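Long-range contacts in thermostable carboxypeptidase 1 (Pyrococcus furiosus, PDB 1K9X), which removes amino acids one after another from the C-terminus of peptides, with broad specificity, using one catalytic cobalt ion per subunit of a homodimer: residues A[180-185]-A[489-494]; A[196-201]-A[345-350]; A[311-316]-A[337-342]; A[358-363]-A[422-427]. All blocks are in the same frame, centred on the assembly; numbering follows the deposited sequence.

Contact 1 of 4, residues A[180-185]-A[489-494]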
# COMPACT_ATOMS: atom_id res chain seq x y z
N GLU A 180 -9.66 42.27 7.81
CA GLU A 180 -9.64 43.46 6.95
C GLU A 180 -9.42 44.75 7.72
O GLU A 180 -8.72 45.65 7.23
CB GLU A 180 -10.93 43.60 6.14
CG GLU A 180 -10.98 42.79 4.88
CD GLU A 180 -12.09 43.24 3.95
OE1 GLU A 180 -13.26 43.28 4.38
OE2 GLU A 180 -11.79 43.55 2.78
N LYS A 181 -10.00 44.86 8.91
CA LYS A 181 -9.86 46.07 9.69
C LYS A 181 -8.63 46.17 10.59
O LYS A 181 -8.11 47.26 10.81
CB LYS A 181 -11.12 46.32 10.52
CG LYS A 181 -12.38 46.62 9.69
CD LYS A 181 -12.10 47.56 8.51
CE LYS A 181 -11.51 48.91 8.94
NZ LYS A 181 -11.15 49.79 7.77
N LYS A 182 -8.17 45.04 11.11
CA LYS A 182 -7.00 45.07 11.99
C LYS A 182 -5.70 44.51 11.42
O LYS A 182 -4.65 45.12 11.56
CB LYS A 182 -7.33 44.36 13.29
CG LYS A 182 -8.42 45.05 14.09
CD LYS A 182 -8.52 44.44 15.47
CE LYS A 182 -9.39 45.28 16.37
NZ LYS A 182 -9.34 44.74 17.75
N LEU A 183 -5.77 43.35 10.78
CA LEU A 183 -4.59 42.70 10.21
C LEU A 183 -3.96 43.57 9.10
O LEU A 183 -2.74 43.76 9.07
CB LEU A 183 -4.98 41.34 9.62
CG LEU A 183 -4.09 40.12 9.84
CD1 LEU A 183 -4.23 39.20 8.62
CD2 LEU A 183 -2.64 40.54 10.03
N LYS A 184 -4.81 44.08 8.21
CA LYS A 184 -4.40 44.93 7.09
C LYS A 184 -3.42 46.03 7.50
O LYS A 184 -2.33 46.15 6.93
CB LYS A 184 -5.64 45.56 6.45
CG LYS A 184 -5.66 45.64 4.93
CD LYS A 184 -4.53 46.47 4.34
CE LYS A 184 -3.33 45.60 3.99
NZ LYS A 184 -2.47 46.25 2.95
N PRO A 185 -3.80 46.89 8.47
CA PRO A 185 -2.87 47.95 8.87
C PRO A 185 -1.62 47.40 9.58
O PRO A 185 -0.55 48.02 9.56
CB PRO A 185 -3.73 48.84 9.77
CG PRO A 185 -4.71 47.86 10.38
CD PRO A 185 -5.07 46.97 9.21
N TYR A 489 -7.39 36.72 18.07
CA TYR A 489 -6.16 36.10 18.55
C TYR A 489 -5.04 36.11 17.53
O TYR A 489 -3.88 36.31 17.88
CB TYR A 489 -6.42 34.67 19.01
CG TYR A 489 -7.22 34.59 20.30
CD1 TYR A 489 -8.59 34.34 20.28
CD2 TYR A 489 -6.60 34.78 21.53
CE1 TYR A 489 -9.33 34.29 21.47
CE2 TYR A 489 -7.32 34.73 22.73
CZ TYR A 489 -8.68 34.48 22.69
OH TYR A 489 -9.40 34.41 23.86
N PHE A 490 -5.38 35.90 16.26
CA PHE A 490 -4.37 35.89 15.21
C PHE A 490 -3.76 37.29 15.10
O PHE A 490 -2.54 37.44 15.00
CB PHE A 490 -5.01 35.47 13.87
CG PHE A 490 -4.01 35.28 12.75
CD1 PHE A 490 -3.14 34.19 12.76
CD2 PHE A 490 -3.91 36.21 11.72
CE1 PHE A 490 -2.18 34.03 11.76
CE2 PHE A 490 -2.95 36.06 10.71
CZ PHE A 490 -2.08 34.97 10.73
N VAL A 491 -4.62 38.30 15.12
CA VAL A 491 -4.18 39.69 15.04
C VAL A 491 -3.21 39.98 16.19
O VAL A 491 -2.16 40.59 16.01
CB VAL A 491 -5.39 40.65 15.12
CG1 VAL A 491 -4.93 42.10 15.05
CG2 VAL A 491 -6.36 40.35 14.00
N ARG A 492 -3.57 39.52 17.38
CA ARG A 492 -2.71 39.72 18.53
C ARG A 492 -1.38 38.99 18.32
O ARG A 492 -0.31 39.55 18.55
CB ARG A 492 -3.37 39.18 19.81
CG ARG A 492 -2.61 39.55 21.09
CD ARG A 492 -3.05 38.75 22.30
NE ARG A 492 -4.49 38.63 22.42
CZ ARG A 492 -5.10 38.01 23.43
NH1 ARG A 492 -4.38 37.46 24.40
NH2 ARG A 492 -6.43 37.91 23.46
N TRP A 493 -1.45 37.73 17.89
CA TRP A 493 -0.24 36.94 17.67
C TRP A 493 0.74 37.61 16.69
O TRP A 493 1.94 37.63 16.92
CB TRP A 493 -0.60 35.54 17.15
CG TRP A 493 0.60 34.68 16.96
CD1 TRP A 493 1.42 34.18 17.94
CD2 TRP A 493 1.16 34.25 15.71
NE1 TRP A 493 2.46 33.48 17.37
CE2 TRP A 493 2.33 33.51 16.01
CE3 TRP A 493 0.80 34.43 14.37
CZ2 TRP A 493 3.13 32.94 15.02
CZ3 TRP A 493 1.61 33.87 13.38
CH2 TRP A 493 2.76 33.14 13.71
N VAL A 494 0.21 38.15 15.58
CA VAL A 494 1.04 38.83 14.58
C VAL A 494 1.67 40.07 15.22
O VAL A 494 2.88 40.33 15.09
CB VAL A 494 0.16 39.22 13.34
CG1 VAL A 494 0.97 40.03 12.33
CG2 VAL A 494 -0.38 37.96 12.69
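Val-491 and Leu-183 carry most of the apolar packing. Val-491 points at helix 169-193 and meets the start of a lysine side chain: its CG1 lies 3.7 Å from Lys-182 CB. The other methyl, Val-491 CG2, stands 4.2 Å from the same Lys-182 CB. Leu-183 reaches helix 488-498 with both of its branches. Its CD1 lies 4.0 Å from CE2 of Phe-490 and comes in at the ring edge, in the ring plane. Its CD2 is 4.3 Å from CG1 of Val-494, a looser touch.

Within the two segments the Phe-490 ring has a neighbour at its edge and one over a face. CG stands anti to the backbone N (chi1 -173°), which carries the ring edge to Leu-183. Over one face, displaced to the rim, Val-494 CG2 sits 3.8 Å above the plane.

The motif is a nearly parallel helix pair. The axes of the two short segments approach to 9.7 Å, and their directions differ by 14°. Helix 488-498, close to the C-terminus, thus lies along helix 169-193 in the mostly helical M32 peptidase fold. Segment 180-185 is not quite regular: it has a wider pi-type turn at 180-183 and a kink at Pro-185. Helix 359-375 extends the packing, with Phe-361 touching Leu-183.

No hydrogen bond joins the two segments. Beyond CG, the chain of Lys-182 runs extended and away from segment 489-494. Its NZ forms a salt bridge with Glu-488, just ahead of that segment.

Contact 2 of 4, residues A[196-201]-A[345-350]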
# COMPACT_ATOMS: atom_id res chain seq x y z
N VAL A 196 11.49 42.64 9.52
CA VAL A 196 11.60 41.33 8.89
C VAL A 196 11.64 41.57 7.38
O VAL A 196 10.84 42.34 6.84
CB VAL A 196 10.40 40.41 9.25
CG1 VAL A 196 10.51 39.98 10.72
CG2 VAL A 196 9.08 41.13 8.99
N PRO A 197 12.57 40.91 6.68
CA PRO A 197 12.73 41.05 5.23
C PRO A 197 11.63 40.47 4.35
O PRO A 197 10.74 39.76 4.81
CB PRO A 197 14.08 40.38 4.98
CG PRO A 197 14.03 39.23 5.94
CD PRO A 197 13.51 39.89 7.21
N ARG A 198 11.72 40.79 3.06
CA ARG A 198 10.79 40.30 2.06
C ARG A 198 11.50 39.18 1.32
O ARG A 198 10.93 38.54 0.44
CB ARG A 198 10.43 41.40 1.07
CG ARG A 198 9.85 42.65 1.71
CD ARG A 198 9.19 43.51 0.66
NE ARG A 198 8.63 44.74 1.22
CZ ARG A 198 7.67 45.45 0.63
NH1 ARG A 198 7.16 45.04 -0.52
NH2 ARG A 198 7.22 46.56 1.20
N GLU A 199 12.76 38.96 1.68
CA GLU A 199 13.54 37.91 1.04
C GLU A 199 14.80 37.67 1.84
O GLU A 199 15.19 38.48 2.67
CB GLU A 199 13.91 38.33 -0.38
CG GLU A 199 14.91 39.48 -0.43
CD GLU A 199 15.18 39.96 -1.85
OE1 GLU A 199 16.13 40.75 -2.04
OE2 GLU A 199 14.45 39.54 -2.78
N HIS A 200 15.45 36.55 1.58
CA HIS A 200 16.67 36.22 2.28
C HIS A 200 17.53 35.29 1.44
O HIS A 200 17.02 34.35 0.84
CB HIS A 200 16.35 35.54 3.62
CG HIS A 200 17.54 35.42 4.52
ND1 HIS A 200 17.95 36.43 5.36
CD2 HIS A 200 18.45 34.43 4.66
CE1 HIS A 200 19.05 36.07 5.99
NE2 HIS A 200 19.38 34.85 5.58
N PRO A 201 18.85 35.54 1.40
CA PRO A 201 19.75 34.69 0.61
C PRO A 201 19.61 33.19 0.89
O PRO A 201 19.89 32.37 0.02
CB PRO A 201 21.14 35.24 0.95
CG PRO A 201 20.94 35.95 2.27
CD PRO A 201 19.60 36.60 2.09
N VAL A 345 8.27 38.25 5.31
CA VAL A 345 6.92 38.76 5.11
C VAL A 345 6.95 39.52 3.80
O VAL A 345 7.74 40.45 3.65
CB VAL A 345 6.46 39.72 6.23
CG1 VAL A 345 5.15 40.38 5.83
CG2 VAL A 345 6.27 38.95 7.53
N ARG A 346 6.11 39.13 2.85
CA ARG A 346 6.11 39.81 1.56
C ARG A 346 4.86 39.53 0.73
O ARG A 346 4.44 38.38 0.60
CB ARG A 346 7.38 39.41 0.78
CG ARG A 346 7.13 38.56 -0.47
CD ARG A 346 7.67 37.13 -0.36
NE ARG A 346 9.12 37.05 -0.54
CZ ARG A 346 9.80 35.91 -0.65
NH1 ARG A 346 9.16 34.74 -0.61
NH2 ARG A 346 11.12 35.93 -0.79
N PRO A 347 4.23 40.58 0.19
CA PRO A 347 3.02 40.35 -0.63
C PRO A 347 3.42 39.74 -1.96
O PRO A 347 4.27 40.28 -2.67
CB PRO A 347 2.43 41.76 -0.77
CG PRO A 347 3.64 42.64 -0.71
CD PRO A 347 4.45 42.02 0.41
N ASP A 348 2.82 38.60 -2.29
CA ASP A 348 3.11 37.88 -3.54
C ASP A 348 1.82 37.56 -4.26
O ASP A 348 0.74 37.82 -3.75
CB ASP A 348 3.82 36.55 -3.27
CG ASP A 348 5.19 36.73 -2.67
OD1 ASP A 348 5.93 37.62 -3.16
OD2 ASP A 348 5.54 35.96 -1.74
N PHE A 349 1.95 36.94 -5.43
CA PHE A 349 0.78 36.58 -6.21
C PHE A 349 0.30 35.16 -5.89
O PHE A 349 -0.90 34.90 -5.91
CB PHE A 349 1.07 36.63 -7.72
CG PHE A 349 1.69 37.91 -8.20
CD1 PHE A 349 3.05 37.97 -8.50
CD2 PHE A 349 0.91 39.05 -8.39
CE1 PHE A 349 3.62 39.15 -9.00
CE2 PHE A 349 1.47 40.23 -8.89
CZ PHE A 349 2.83 40.28 -9.19
N ILE A 350 1.23 34.26 -5.60
CA ILE A 350 0.89 32.86 -5.33
C ILE A 350 0.57 32.55 -3.88
O ILE A 350 1.40 32.73 -2.98
CB ILE A 350 2.01 31.89 -5.83
CG1 ILE A 350 2.50 32.32 -7.22
CG2 ILE A 350 1.46 30.47 -5.94
CD1 ILE A 350 1.41 32.30 -8.30
O HOH W 1 8.89 42.43 4.81
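Pro-197 accepts a backbone hydrogen bond from Val-345. Its O lies 2.9 Å from Val-345 N, and the bond is nearly straight at 169°. A water supports the same crossing. It donates to Val-196 O at 2.8 Å and to Val-345 O at 2.6 Å. Val-345 O also takes a CA-H...O contact from Arg-198 CA, at 3.4 Å. Beside these polar links the valines meet through single methyls, Val-196 CG2 to Val-345 CG2 at 3.8 Å.

Both segments are loops without regular helix or strand. Segment 196-201 lies in the loop between helices 169-193 and 209-223; segment 345-350 lies in the loop between helices 335-342 and 359-375. Segment 345-350 ends at Ile-350, the first residue of the predicted I/NRXXA/SD motif of the M32 family. Leu-191 of helix 169-193 touches Arg-198, Val-345 and Pro-347.

Arg-198 O is gripped by one guanidinium. Arg-346 NE donates to Arg-198 O at 2.5 Å, a length too short to trust closely, with an angle of 132°. The second bond to Arg-198 O, from Arg-346 NH2 at 2.9 Å, is weak. The oxygen lies 26° out of the guanidinium plane. Bends at chi2 and chi3 fold the arginine back onto the carbonyl. Its NH2 also forms a salt bridge with Glu-203, which accepts from His-200 N as well. With a leucine in place of Arg-346, Arg-198 O would probably lose both donors and Glu-203 a charge partner. The backbone N of Arg-346 is satisfied separately, by Asp-355 OD1.

Contact 3 of 4, residues A[311-316]-A[337-342]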
# COMPACT_ATOMS: atom_id res chain seq x y z
N ARG A 311 7.98 28.51 13.35
CA ARG A 311 8.65 29.77 13.07
C ARG A 311 9.00 30.62 14.29
O ARG A 311 9.37 31.79 14.15
CB ARG A 311 7.82 30.62 12.10
CG ARG A 311 7.61 29.99 10.73
CD ARG A 311 6.53 30.75 9.95
NE ARG A 311 5.96 29.95 8.88
CZ ARG A 311 6.52 29.79 7.69
NH1 ARG A 311 7.68 30.38 7.41
NH2 ARG A 311 5.94 29.01 6.79
N SER A 312 8.90 30.04 15.48
CA SER A 312 9.23 30.78 16.70
C SER A 312 10.74 30.80 16.83
O SER A 312 11.42 29.98 16.23
CB SER A 312 8.61 30.10 17.92
OG SER A 312 9.21 28.84 18.16
N LYS A 313 11.27 31.74 17.61
CA LYS A 313 12.71 31.82 17.77
C LYS A 313 13.26 30.68 18.61
O LYS A 313 14.41 30.28 18.41
CB LYS A 313 13.16 33.16 18.37
CG LYS A 313 14.57 33.56 17.86
CD LYS A 313 14.94 34.96 18.22
CE LYS A 313 13.91 35.95 17.72
NZ LYS A 313 13.87 37.18 18.56
N GLU A 314 12.44 30.16 19.52
CA GLU A 314 12.86 29.04 20.36
C GLU A 314 13.11 27.86 19.45
O GLU A 314 14.09 27.13 19.63
CB GLU A 314 11.77 28.65 21.38
CG GLU A 314 11.56 29.62 22.54
CD GLU A 314 11.11 31.00 22.09
OE1 GLU A 314 10.13 31.10 21.33
OE2 GLU A 314 11.75 31.98 22.50
N PHE A 315 12.23 27.66 18.46
CA PHE A 315 12.39 26.54 17.53
C PHE A 315 13.65 26.71 16.70
O PHE A 315 14.39 25.75 16.49
CB PHE A 315 11.20 26.41 16.59
CG PHE A 315 11.23 25.15 15.77
CD1 PHE A 315 10.99 23.91 16.36
CD2 PHE A 315 11.58 25.20 14.42
CE1 PHE A 315 11.08 22.73 15.62
CE2 PHE A 315 11.68 24.02 13.66
CZ PHE A 315 11.43 22.78 14.27
N VAL A 316 13.89 27.93 16.23
CA VAL A 316 15.08 28.20 15.43
C VAL A 316 16.35 27.89 16.23
O VAL A 316 17.29 27.32 15.70
CB VAL A 316 15.10 29.68 14.94
CG1 VAL A 316 16.40 29.99 14.20
CG2 VAL A 316 13.91 29.92 14.01
N ASP A 337 19.68 35.15 11.36
CA ASP A 337 19.47 35.03 9.93
C ASP A 337 18.38 34.00 9.65
O ASP A 337 17.47 34.25 8.86
CB ASP A 337 20.75 34.59 9.22
CG ASP A 337 21.69 35.75 8.96
OD1 ASP A 337 22.89 35.60 9.27
OD2 ASP A 337 21.23 36.79 8.43
N VAL A 338 18.48 32.85 10.32
CA VAL A 338 17.51 31.77 10.16
C VAL A 338 16.13 32.22 10.58
O VAL A 338 15.14 31.94 9.91
CB VAL A 338 17.88 30.50 10.99
CG1 VAL A 338 16.88 29.40 10.71
CG2 VAL A 338 19.28 30.01 10.64
N TYR A 339 16.06 32.92 11.72
CA TYR A 339 14.77 33.39 12.21
C TYR A 339 14.17 34.32 11.16
O TYR A 339 13.01 34.18 10.77
CB TYR A 339 14.91 34.15 13.53
CG TYR A 339 13.58 34.69 14.00
CD1 TYR A 339 12.58 33.83 14.45
CD2 TYR A 339 13.29 36.06 13.91
CE1 TYR A 339 11.32 34.31 14.79
CE2 TYR A 339 12.03 36.54 14.25
CZ TYR A 339 11.05 35.67 14.69
OH TYR A 339 9.80 36.14 15.00
N LEU A 340 14.98 35.28 10.72
CA LEU A 340 14.54 36.23 9.71
C LEU A 340 14.09 35.49 8.46
O LEU A 340 13.05 35.82 7.87
CB LEU A 340 15.68 37.19 9.36
CG LEU A 340 16.15 38.11 10.49
CD1 LEU A 340 17.36 38.91 10.01
CD2 LEU A 340 15.02 39.04 10.95
N TYR A 341 14.88 34.50 8.06
CA TYR A 341 14.59 33.68 6.88
C TYR A 341 13.27 32.93 7.06
O TYR A 341 12.47 32.83 6.13
CB TYR A 341 15.75 32.69 6.69
CG TYR A 341 15.53 31.57 5.69
CD1 TYR A 341 15.15 31.84 4.37
CD2 TYR A 341 15.74 30.24 6.05
CE1 TYR A 341 14.98 30.80 3.45
CE2 TYR A 341 15.59 29.21 5.15
CZ TYR A 341 15.20 29.48 3.85
OH TYR A 341 15.03 28.43 2.98
N PHE A 342 13.02 32.45 8.28
CA PHE A 342 11.80 31.71 8.61
C PHE A 342 10.57 32.59 8.74
O PHE A 342 9.45 32.10 8.65
CB PHE A 342 11.99 30.95 9.92
CG PHE A 342 12.54 29.56 9.76
CD1 PHE A 342 13.56 29.30 8.85
CD2 PHE A 342 12.03 28.51 10.52
CE1 PHE A 342 14.07 28.00 8.70
CE2 PHE A 342 12.53 27.22 10.38
CZ PHE A 342 13.55 26.97 9.46
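Arg-311 faces Phe-342 with CA atoms 5.8 Å apart, and Val-316 faces Tyr-339 with CA atoms 6.1 Å apart. The contact joins two consecutive helices, 313-326 and 335-342, linked by a short loop and packed on each other in the helical M32 fold. The first begins with an N-cap: Ser-312 OG accepts from Phe-315 N at 3.3 Å. The same OG is also bonded to Ile-309 O.

Lys-313 crosses the Tyr-339 ring at about a right angle. Its CE sits 3.8 Å from the centroid of the Tyr-339 ring, almost on the ring normal, as a CH-pi contact. NZ of Lys-313 is 4.9 Å from that Tyr-339 centroid, over the face, and makes a cation-pi contact. A bend at chi3 (-55°) curls the chain over the ring. The phenol OH is bonded to Lys-497.

Val-316 packs against three side chains of segment 337-342. Its CG1 meets Val-338 CG1 at 3.6 Å, anti to the backbone N in both valines. Its CG2 comes to the edge of the Tyr-339 ring and lies 4.2 Å from Phe-342 CD2.

Arg-311 binds the end of helix 335-342. Glu-306 and Asn-307 hold its NH2 and NE. NH1 of Arg-311 donates to Phe-342 O at 2.8 Å and 152°, with the oxygen in the guanidinium plane.

Contact 4 of 4, residues A[358-363]-A[422-427]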
# COMPACT_ATOMS: atom_id res chain seq x y z
N THR A 358 0.47 37.71 5.19
CA THR A 358 -0.28 38.02 3.96
C THR A 358 -1.16 36.85 3.52
O THR A 358 -2.10 37.03 2.75
CB THR A 358 0.68 38.34 2.77
OG1 THR A 358 1.42 37.16 2.42
CG2 THR A 358 1.67 39.46 3.14
N TYR A 359 -0.87 35.66 4.03
CA TYR A 359 -1.61 34.46 3.63
C TYR A 359 -3.14 34.55 3.60
O TYR A 359 -3.76 34.31 2.55
CB TYR A 359 -1.24 33.26 4.52
CG TYR A 359 -1.86 31.97 4.03
CD1 TYR A 359 -1.22 31.19 3.07
CD2 TYR A 359 -3.14 31.60 4.44
CE1 TYR A 359 -1.84 30.05 2.52
CE2 TYR A 359 -3.77 30.48 3.90
CZ TYR A 359 -3.12 29.71 2.94
OH TYR A 359 -3.75 28.63 2.39
N ASN A 360 -3.73 34.87 4.75
CA ASN A 360 -5.19 34.94 4.87
C ASN A 360 -5.87 35.90 3.89
O ASN A 360 -7.07 35.78 3.62
CB ASN A 360 -5.55 35.29 6.32
CG ASN A 360 -5.23 34.15 7.29
OD1 ASN A 360 -5.59 33.01 7.04
ND2 ASN A 360 -4.54 34.46 8.38
N PHE A 361 -5.12 36.84 3.33
CA PHE A 361 -5.70 37.76 2.39
C PHE A 361 -5.99 37.06 1.06
O PHE A 361 -6.97 37.39 0.38
CB PHE A 361 -4.77 38.96 2.23
CG PHE A 361 -4.83 39.89 3.40
CD1 PHE A 361 -3.68 40.22 4.10
CD2 PHE A 361 -6.05 40.40 3.84
CE1 PHE A 361 -3.75 41.05 5.23
CE2 PHE A 361 -6.14 41.22 4.95
CZ PHE A 361 -4.99 41.55 5.66
N HIS A 362 -5.17 36.08 0.69
CA HIS A 362 -5.39 35.32 -0.54
C HIS A 362 -6.70 34.55 -0.40
O HIS A 362 -7.48 34.47 -1.34
CB HIS A 362 -4.25 34.32 -0.79
CG HIS A 362 -2.93 34.96 -1.08
ND1 HIS A 362 -2.48 35.21 -2.36
CD2 HIS A 362 -1.96 35.43 -0.26
CE1 HIS A 362 -1.30 35.80 -2.32
NE2 HIS A 362 -0.96 35.95 -1.05
N ILE A 363 -6.93 34.00 0.79
CA ILE A 363 -8.14 33.23 1.06
C ILE A 363 -9.37 34.13 1.09
O ILE A 363 -10.44 33.77 0.60
CB ILE A 363 -8.04 32.50 2.43
CG1 ILE A 363 -6.82 31.57 2.44
CG2 ILE A 363 -9.29 31.68 2.67
CD1 ILE A 363 -6.93 30.37 1.50
N THR A 422 -11.57 27.14 4.93
CA THR A 422 -11.13 26.23 5.98
C THR A 422 -9.66 26.50 6.28
O THR A 422 -9.23 26.36 7.42
CB THR A 422 -11.33 24.75 5.59
OG1 THR A 422 -10.55 24.43 4.44
CG2 THR A 422 -12.80 24.48 5.30
N TYR A 423 -8.87 26.89 5.28
CA TYR A 423 -7.46 27.18 5.53
C TYR A 423 -7.30 28.32 6.54
O TYR A 423 -6.39 28.30 7.38
CB TYR A 423 -6.72 27.60 4.25
CG TYR A 423 -6.58 26.54 3.18
CD1 TYR A 423 -7.46 26.50 2.10
CD2 TYR A 423 -5.54 25.60 3.23
CE1 TYR A 423 -7.31 25.55 1.08
CE2 TYR A 423 -5.39 24.64 2.22
CZ TYR A 423 -6.28 24.63 1.15
OH TYR A 423 -6.14 23.70 0.13
N THR A 424 -8.18 29.31 6.46
CA THR A 424 -8.12 30.46 7.37
C THR A 424 -8.51 30.05 8.77
O THR A 424 -7.88 30.45 9.75
CB THR A 424 -9.07 31.58 6.90
OG1 THR A 424 -8.65 32.04 5.62
CG2 THR A 424 -9.05 32.75 7.90
N ILE A 425 -9.57 29.25 8.88
CA ILE A 425 -10.00 28.77 10.17
C ILE A 425 -8.80 28.13 10.86
O ILE A 425 -8.52 28.42 12.02
CB ILE A 425 -11.16 27.77 10.01
CG1 ILE A 425 -12.41 28.54 9.56
CG2 ILE A 425 -11.37 26.98 11.29
CD1 ILE A 425 -13.65 27.71 9.42
N GLY A 426 -8.08 27.29 10.12
CA GLY A 426 -6.90 26.64 10.67
C GLY A 426 -5.88 27.64 11.19
O GLY A 426 -5.34 27.47 12.28
N THR A 427 -5.62 28.68 10.41
CA THR A 427 -4.66 29.71 10.79
C THR A 427 -5.11 30.51 12.02
O THR A 427 -4.31 30.76 12.93
CB THR A 427 -4.40 30.68 9.60
OG1 THR A 427 -3.37 30.14 8.76
CG2 THR A 427 -3.98 32.04 10.09
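Tyr-359 has CG anti to its backbone N (chi1 -173°), which sends the ring across to Tyr-423. Asn-360 has CG anti to its carbonyl carbon (chi1 -68°), which brings the amide to Thr-424 and Thr-427.

The tyrosines meet by ring end and CB. OH of Tyr-359 lies 3.6 Å from CG of Tyr-423. CB of Tyr-423 comes to the edge of the Tyr-359 ring, 4.1 Å from its CE2. Ile-363 crosses Tyr-423 at about a right angle, its CD1 3.9 Å from Tyr-423 CB.

The amide is packed tightly. Asn-360 ND2 is 3.0 Å from Thr-427 CG2, and the two side chains come from opposite directions. OD1 of Asn-360 stands 3.5 Å from Thr-424 OG1. That hydroxyl also lies close to a methyl, with Ile-363 CG2 at 3.0 Å from Thr-424 OG1. Phe-490 of helix 488-498 touches both Asn-360 and Thr-427. With an alanine in place of Asn-360, the amide is gone, and a gap would probably open beside Thr-427 and Phe-490.

Helices 359-375 and 421-438 run roughly antiparallel here, the segment axes crossing at -152° with a closest approach of 9.5 Å. The pair belongs to the helical core near the metal site. The side chain of Tyr-423 comes about 4 Å from that of Glu-299, a cobalt ligand. Arg-351 makes a cation-pi contact with Tyr-423, and Arg-303 does so with Tyr-359.

No hydrogen bond crosses between the segments. Close fit of methyls, rings and one amide, rather than polar pairing, probably helps to hold Tyr-423 beside Glu-299.

How the contacts relate
Contacts 1 and 4 touch and have centres about 12 Å apart. Phe-490 joins them: its CE1 lies 3.2 Å from Thr-427 CG2 and its CE2 lies 3.2 Å from Asn-360 ND2. Contact 2 touches contact 3 where His-200 CE1 comes 3.4 Å from Asp-337 OD2. It also touches contact 4, with Asp-348 O 3.2 Å from His-362 CE1. Contacts 1 and 3 do not touch, their nearest atoms being about 6 Å apart. Contact 4 is nearest the cobalt ligands. The side chain of Arg-311 in contact 3 is about 8 Å from that of His-269. In contact 1 the side chain of Phe-490 is about 11 Å from that of Glu-299. Contact 2 lies away from the annotated sites.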